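Protein E3 homolog (Yaba-like disease virus, PDB 1SFU) binds left-handed Z-form nucleic acid through its N-terminal Zalpha domain and probably counters host antiviral responses triggered by double-stranded RNA. Local coordinates at residues C[42-45]-C[46-50]; C[49-52]-C[53-56]. All coordinates share one frame; numbering follows the deposited sequence.

Contact 1. Residues C[42-45]-C[46-50]. With nucleotides of chain A.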
loop_
_atom_site.group_PDB
_atom_site.type_symbol
_atom_site.label_atom_id
_atom_site.label_comp_id
_atom_site.label_asym_id
_atom_site.label_seq_id
_atom_site.Cartn_x
_atom_site.Cartn_y
_atom_site.Cartn_z
ATOM N N ASN C 42 -13.268 -8.856 -4.142
ATOM C CA ASN C 42 -11.972 -8.743 -3.480
ATOM C C ASN C 42 -11.947 -7.538 -2.546
ATOM O O ASN C 42 -12.432 -6.460 -2.893
ATOM C CB ASN C 42 -10.855 -8.621 -4.521
ATOM C CG ASN C 42 -10.676 -9.891 -5.333
ATOM O OD1 ASN C 42 -9.894 -9.933 -6.286
ATOM N ND2 ASN C 42 -11.403 -10.942 -4.954
ATOM N N LYS C 43 -11.379 -7.729 -1.357
ATOM C CA LYS C 43 -11.293 -6.656 -0.375
ATOM C C LYS C 43 -10.596 -5.435 -0.975
ATOM O O LYS C 43 -10.955 -4.296 -0.669
ATOM C CB LYS C 43 -10.553 -7.143 0.875
ATOM C CG LYS C 43 -10.635 -6.190 2.066
ATOM C CD LYS C 43 -10.089 -6.819 3.350
ATOM C CE LYS C 43 -8.598 -7.128 3.252
ATOM N NZ LYS C 43 -7.782 -5.897 3.046
ATOM N N LYS C 44 -9.610 -5.665 -1.838
ATOM C CA LYS C 44 -8.909 -4.547 -2.462
ATOM C C LYS C 44 -9.885 -3.704 -3.288
ATOM O O LYS C 44 -9.840 -2.470 -3.248
ATOM C CB LYS C 44 -7.767 -5.031 -3.364
ATOM C CG LYS C 44 -7.097 -3.889 -4.117
ATOM C CD LYS C 44 -5.890 -4.324 -4.954
ATOM C CE LYS C 44 -5.281 -3.111 -5.649
ATOM N NZ LYS C 44 -4.051 -3.411 -6.426
ATOM N N LYS C 45 -10.759 -4.366 -4.040
ATOM C CA LYS C 45 -11.738 -3.645 -4.851
ATOM C C LYS C 45 -12.687 -2.873 -3.937
ATOM O O LYS C 45 -12.996 -1.712 -4.193
ATOM C CB LYS C 45 -12.544 -4.610 -5.729
ATOM C CG LYS C 45 -11.782 -5.195 -6.915
ATOM C CD LYS C 45 -12.711 -6.038 -7.793
ATOM C CE LYS C 45 -11.988 -6.629 -8.999
ATOM N NZ LYS C 45 -11.441 -5.571 -9.898
ATOM N N ILE C 46 -13.143 -3.526 -2.873
ATOM C CA ILE C 46 -14.049 -2.899 -1.912
ATOM C C ILE C 46 -13.434 -1.624 -1.319
ATOM O O ILE C 46 -14.118 -0.609 -1.178
ATOM C CB ILE C 46 -14.393 -3.871 -0.759
ATOM C CG1 ILE C 46 -15.219 -5.047 -1.286
ATOM C CG2 ILE C 46 -15.149 -3.136 0.338
ATOM C CD1 ILE C 46 -16.584 -4.657 -1.827
ATOM N N ASN C 47 -12.147 -1.684 -0.972
ATOM C CA ASN C 47 -11.445 -0.531 -0.400
ATOM C C ASN C 47 -11.277 0.605 -1.404
ATOM O O ASN C 47 -11.424 1.776 -1.061
ATOM C CB ASN C 47 -10.060 -0.935 0.127
ATOM C CG ASN C 47 -10.102 -1.446 1.555
ATOM O OD1 ASN C 47 -10.882 -0.962 2.381
ATOM N ND2 ASN C 47 -9.244 -2.414 1.863
ATOM N N GLN C 48 -10.953 0.263 -2.644
ATOM C CA GLN C 48 -10.787 1.287 -3.666
ATOM C C GLN C 48 -12.049 2.146 -3.753
ATOM O O GLN C 48 -11.968 3.354 -3.955
ATOM C CB GLN C 48 -10.501 0.646 -5.029
ATOM C CG GLN C 48 -9.119 0.018 -5.148
ATOM C CD GLN C 48 -8.908 -0.637 -6.498
ATOM O OE1 GLN C 48 -9.705 -1.470 -6.920
ATOM N NE2 GLN C 48 -7.829 -0.264 -7.182
ATOM N N GLN C 49 -13.211 1.520 -3.595
ATOM C CA GLN C 49 -14.473 2.248 -3.659
ATOM C C GLN C 49 -14.827 2.958 -2.349
ATOM O O GLN C 49 -15.335 4.084 -2.362
ATOM C CB GLN C 49 -15.604 1.302 -4.065
ATOM C CG GLN C 49 -15.381 0.651 -5.424
ATOM C CD GLN C 49 -14.826 1.629 -6.456
ATOM O OE1 GLN C 49 -15.380 2.705 -6.673
ATOM N NE2 GLN C 49 -13.725 1.251 -7.096
ATOM N N LEU C 50 -14.559 2.307 -1.221
ATOM C CA LEU C 50 -14.851 2.900 0.077
ATOM C C LEU C 50 -14.139 4.234 0.266
ATOM O O LEU C 50 -14.739 5.194 0.740
ATOM C CB LEU C 50 -14.461 1.947 1.206
ATOM C CG LEU C 50 -15.430 0.805 1.502
ATOM C CD1 LEU C 50 -14.806 -0.140 2.520
ATOM C CD2 LEU C 50 -16.741 1.366 2.031
ATOM P P DG A 5 -6.143 -2.548 -0.293
ATOM O OP1 DG A 5 -7.124 -3.165 0.626
ATOM O OP2 DG A 5 -5.643 -3.312 -1.467
ATOM O "O5'" DG A 5 -6.776 -1.188 -0.821
ATOM C "C5'" DG A 5 -6.001 -0.316 -1.636
ATOM C "C4'" DG A 5 -6.750 0.970 -1.903
ATOM O "O4'" DG A 5 -7.043 1.615 -0.644
ATOM C "C3'" DG A 5 -5.941 1.977 -2.707
ATOM O "O3'" DG A 5 -6.399 1.948 -4.061
ATOM C "C2'" DG A 5 -6.406 3.318 -2.159
ATOM C "C1'" DG A 5 -6.909 3.019 -0.755
ATOM N N9 DG A 5 -6.043 3.463 0.335
ATOM C C8 DG A 5 -6.411 4.254 1.395
ATOM N N7 DG A 5 -5.444 4.450 2.250
ATOM C C5 DG A 5 -4.365 3.755 1.720
ATOM C C6 DG A 5 -3.045 3.595 2.220
ATOM O O6 DG A 5 -2.561 4.039 3.274
ATOM N N1 DG A 5 -2.263 2.819 1.366
ATOM C C2 DG A 5 -2.701 2.257 0.190
ATOM N N2 DG A 5 -1.792 1.532 -0.487
ATOM N N3 DG A 5 -3.936 2.392 -0.282
ATOM C C4 DG A 5 -4.708 3.151 0.529
ATOM P P DC A 6 -5.332 1.780 -5.251
ATOM O OP1 DC A 6 -6.088 1.757 -6.537
ATOM O OP2 DC A 6 -4.434 0.647 -4.917
ATOM O "O5'" DC A 6 -4.480 3.126 -5.170
ATOM C "C5'" DC A 6 -3.727 3.587 -6.290
ATOM C "C4'" DC A 6 -2.263 3.698 -5.928
ATOM O "O4'" DC A 6 -2.085 4.718 -4.917
ATOM C "C3'" DC A 6 -1.638 2.421 -5.357
ATOM O "O3'" DC A 6 -0.301 2.274 -5.839
ATOM C "C2'" DC A 6 -1.586 2.695 -3.868
ATOM C "C1'" DC A 6 -1.314 4.187 -3.855
ATOM N N1 DC A 6 -1.719 4.859 -2.616
ATOM C C2 DC A 6 -0.745 5.100 -1.637
ATOM O O2 DC A 6 0.425 4.766 -1.862
ATOM N N3 DC A 6 -1.105 5.686 -0.480
ATOM C C4 DC A 6 -2.379 6.029 -0.275
ATOM N N4 DC A 6 -2.695 6.584 0.899
ATOM C C5 DC A 6 -3.388 5.812 -1.262
ATOM C C6 DC A 6 -3.016 5.232 -2.408
HETATM O O HOH W 1 -8.873 -3.579 4.977
#
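The first turns of the recognition helix of the Zalpha winged helix-turn-helix domain carry K43 and N47, and K44 and Q48, two i/i+4 pairs that face the Z-DNA backbone. N47 and K43 stretch out together from neighbouring turns. ND2 of N47 donates to OP1 of DG5 of chain A at 2.6 Å, with an N-H...O angle of 151°. The K43 chain is extended to CD and then bends at its last two torsions (chi3 64°), which brings NZ to 3.7 Å from the same OP1, where its charge would probably favour the phosphate. One water accepts from K43 NZ and, weakly, from N47 ND2, so the two donors share it. One turn of backbone ties the pair together, N47 N to K43 O at 2.9 Å. K44, fully extended, lays its aliphatic part along the DNA, with CG 3.1 Å from OP2 of DG5. On the inner side of the helix, I46 packs against V17 and L35. Q48 slants across K44 and reaches the next phosphate, its NE2 giving a nearly straight bond (166°) of 2.7 Å to OP1 of DC6 of chain A.

Contact 2. Residues C[49-52]-C[53-56]. With nucleotides of chain A.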
loop_
_atom_site.group_PDB
_atom_site.type_symbol
_atom_site.label_atom_id
_atom_site.label_comp_id
_atom_site.label_asym_id
_atom_site.label_seq_id
_atom_site.Cartn_x
_atom_site.Cartn_y
_atom_site.Cartn_z
ATOM N N GLN C 49 -13.211 1.520 -3.595
ATOM C CA GLN C 49 -14.473 2.248 -3.659
ATOM C C GLN C 49 -14.827 2.958 -2.349
ATOM O O GLN C 49 -15.335 4.084 -2.362
ATOM C CB GLN C 49 -15.604 1.302 -4.065
ATOM C CG GLN C 49 -15.381 0.651 -5.424
ATOM C CD GLN C 49 -14.826 1.629 -6.456
ATOM O OE1 GLN C 49 -15.380 2.705 -6.673
ATOM N NE2 GLN C 49 -13.725 1.251 -7.096
ATOM N N LEU C 50 -14.559 2.307 -1.221
ATOM C CA LEU C 50 -14.851 2.900 0.077
ATOM C C LEU C 50 -14.139 4.234 0.266
ATOM O O LEU C 50 -14.739 5.194 0.740
ATOM C CB LEU C 50 -14.461 1.947 1.206
ATOM C CG LEU C 50 -15.430 0.805 1.502
ATOM C CD1 LEU C 50 -14.806 -0.140 2.520
ATOM C CD2 LEU C 50 -16.741 1.366 2.031
ATOM N N TYR C 51 -12.866 4.306 -0.109
ATOM C CA TYR C 51 -12.142 5.562 0.046
ATOM C C TYR C 51 -12.614 6.617 -0.949
ATOM O O TYR C 51 -12.594 7.803 -0.645
ATOM C CB TYR C 51 -10.627 5.339 -0.056
ATOM C CG TYR C 51 -10.068 4.686 1.190
ATOM C CD1 TYR C 51 -9.883 3.304 1.265
ATOM C CD2 TYR C 51 -9.787 5.448 2.318
ATOM C CE1 TYR C 51 -9.428 2.700 2.451
ATOM C CE2 TYR C 51 -9.338 4.865 3.501
ATOM C CZ TYR C 51 -9.160 3.495 3.565
ATOM O OH TYR C 51 -8.732 2.935 4.752
ATOM N N LYS C 52 -13.046 6.187 -2.130
ATOM C CA LYS C 52 -13.561 7.123 -3.132
ATOM C C LYS C 52 -14.899 7.658 -2.613
ATOM O O LYS C 52 -15.213 8.842 -2.740
ATOM C CB LYS C 52 -13.776 6.417 -4.475
ATOM C CG LYS C 52 -12.502 6.003 -5.208
ATOM C CD LYS C 52 -12.834 5.086 -6.395
ATOM C CE LYS C 52 -11.598 4.649 -7.173
ATOM N NZ LYS C 52 -11.002 5.768 -7.955
ATOM N N LEU C 53 -15.677 6.771 -2.009
ATOM C CA LEU C 53 -16.971 7.135 -1.468
ATOM C C LEU C 53 -16.816 8.112 -0.300
ATOM O O LEU C 53 -17.662 8.986 -0.095
ATOM C CB LEU C 53 -17.704 5.875 -1.017
ATOM C CG LEU C 53 -19.190 5.978 -0.692
ATOM C CD1 LEU C 53 -19.976 6.436 -1.926
ATOM C CD2 LEU C 53 -19.678 4.610 -0.227
ATOM N N GLN C 54 -15.734 7.978 0.466
ATOM C CA GLN C 54 -15.524 8.891 1.587
ATOM C C GLN C 54 -15.249 10.285 1.040
ATOM O O GLN C 54 -15.629 11.284 1.645
ATOM C CB GLN C 54 -14.358 8.440 2.475
ATOM C CG GLN C 54 -14.094 9.394 3.632
ATOM C CD GLN C 54 -13.072 8.876 4.619
ATOM O OE1 GLN C 54 -11.967 8.478 4.240
ATOM N NE2 GLN C 54 -13.430 8.888 5.902
ATOM N N LYS C 55 -14.588 10.346 -0.112
ATOM C CA LYS C 55 -14.288 11.627 -0.734
ATOM C C LYS C 55 -15.584 12.331 -1.115
ATOM O O LYS C 55 -15.636 13.560 -1.179
ATOM C CB LYS C 55 -13.409 11.429 -1.966
ATOM C CG LYS C 55 -11.998 10.975 -1.618
ATOM C CD LYS C 55 -11.102 10.883 -2.844
ATOM C CE LYS C 55 -9.665 10.583 -2.432
ATOM N NZ LYS C 55 -8.745 10.485 -3.602
ATOM N N GLU C 56 -16.635 11.554 -1.351
ATOM C CA GLU C 56 -17.923 12.128 -1.711
ATOM C C GLU C 56 -18.811 12.330 -0.482
ATOM O O GLU C 56 -19.981 12.691 -0.604
ATOM C CB GLU C 56 -18.631 11.241 -2.736
ATOM C CG GLU C 56 -17.833 11.042 -4.007
ATOM C CD GLU C 56 -18.588 10.249 -5.051
ATOM O OE1 GLU C 56 -18.020 10.002 -6.133
ATOM O OE2 GLU C 56 -19.751 9.875 -4.793
ATOM P P DG A 5 -6.143 -2.548 -0.293
ATOM O OP1 DG A 5 -7.124 -3.165 0.626
ATOM O OP2 DG A 5 -5.643 -3.312 -1.467
ATOM O "O5'" DG A 5 -6.776 -1.188 -0.821
ATOM C "C5'" DG A 5 -6.001 -0.316 -1.636
ATOM C "C4'" DG A 5 -6.750 0.970 -1.903
ATOM O "O4'" DG A 5 -7.043 1.615 -0.644
ATOM C "C3'" DG A 5 -5.941 1.977 -2.707
ATOM O "O3'" DG A 5 -6.399 1.948 -4.061
ATOM C "C2'" DG A 5 -6.406 3.318 -2.159
ATOM C "C1'" DG A 5 -6.909 3.019 -0.755
ATOM N N9 DG A 5 -6.043 3.463 0.335
ATOM C C8 DG A 5 -6.411 4.254 1.395
ATOM N N7 DG A 5 -5.444 4.450 2.250
ATOM C C5 DG A 5 -4.365 3.755 1.720
ATOM C C6 DG A 5 -3.045 3.595 2.220
ATOM O O6 DG A 5 -2.561 4.039 3.274
ATOM N N1 DG A 5 -2.263 2.819 1.366
ATOM C C2 DG A 5 -2.701 2.257 0.190
ATOM N N2 DG A 5 -1.792 1.532 -0.487
ATOM N N3 DG A 5 -3.936 2.392 -0.282
ATOM C C4 DG A 5 -4.708 3.151 0.529
ATOM P P DC A 4 -7.113 -0.434 4.992
ATOM O OP1 DC A 4 -8.347 0.383 4.842
ATOM O OP2 DC A 4 -7.166 -1.886 4.729
ATOM O "O5'" DC A 4 -5.937 0.187 4.116
ATOM C "C5'" DC A 4 -6.158 0.626 2.783
ATOM C "C4'" DC A 4 -5.144 0.000 1.853
ATOM O "O4'" DC A 4 -3.807 0.453 2.194
ATOM C "C3'" DC A 4 -5.099 -1.530 1.889
ATOM O "O3'" DC A 4 -4.888 -2.051 0.570
ATOM C "C2'" DC A 4 -3.868 -1.823 2.725
ATOM C "C1'" DC A 4 -2.952 -0.678 2.335
ATOM N N1 DC A 4 -1.940 -0.364 3.353
ATOM C C2 DC A 4 -0.645 -0.833 3.169
ATOM O O2 DC A 4 -0.395 -1.490 2.152
ATOM N N3 DC A 4 0.303 -0.564 4.102
ATOM C C4 DC A 4 -0.015 0.145 5.188
ATOM N N4 DC A 4 0.952 0.386 6.094
ATOM C C5 DC A 4 -1.335 0.642 5.401
ATOM C C6 DC A 4 -2.259 0.366 4.465
#
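The C-terminal half of the Zalpha recognition helix presents Y51 to the DNA beside Q54, while L53, on another side of the same turn, faces the protein interior. Y51 is the residue through which this part of the helix meets a base. With CG anti to its own carbonyl carbon (chi1 -74°), the ring reaches out to DG5 of chain A, whose C8 sits over the ring centre, 3.3 Å above the plane. This is a CH-pi contact, with CE1 3.6 Å from C8, and CD1 also lies 3.6 Å from the sugar atom C1'. OP1 of DC4 of chain A lies at the ring's edge, in its plane, and accepts a 2.6 Å hydrogen bond from the Y51 OH, so one side chain covers the C8 edge of the base with its ring face and binds the preceding nucleotide's phosphate with its hydroxyl. W69 of the strand 68-71 meets the Y51 ring edge-to-face, and P67 also touches it, which should restrict how the ring can turn.

Q54 flanks Y51 on the same side of the helix, its amide plane 65° from the ring. L53 instead packs on V21 and on V59, joining the helix to helix 11-22 and to strand 59-62. The backbone grip slackens toward the helix end: L53 N reaches Q49 O at 2.7 Å, K55 N reaches Y51 O at 3.3 Å, and E56 N makes only a weak bond to K52 O at 3.4 Å. A guanine in the syn conformation, the hallmark of Z-DNA, exposes C8 in just this way; the aromatic face combined with a phosphate bond is consistent with recognition of the left-handed conformation more than of base sequence.

Both contacts belong to the helix 43-55 and overlap at Q49 and L50, their centres about 10 Å apart, so they form successive parts of one DNA-facing surface. In each, an inner side turns to the helix 11-22: I46, L50 and L53 are buried there, while K44, K52, K55 and E56 lie on the surface. Beyond that their neighbours differ: contact 1 rests on the helix 32-38, whereas contact 2 leans on the strands 59-62 and 68-71 of the wing. The chemistry follows. At 42-50 amides and lysines meet the phosphates of DG5 and DC6; at 49-56 an aromatic ring adds contact with a base and its sugar. DG5 is common to both, approached through its phosphate in one and through C8 in the other.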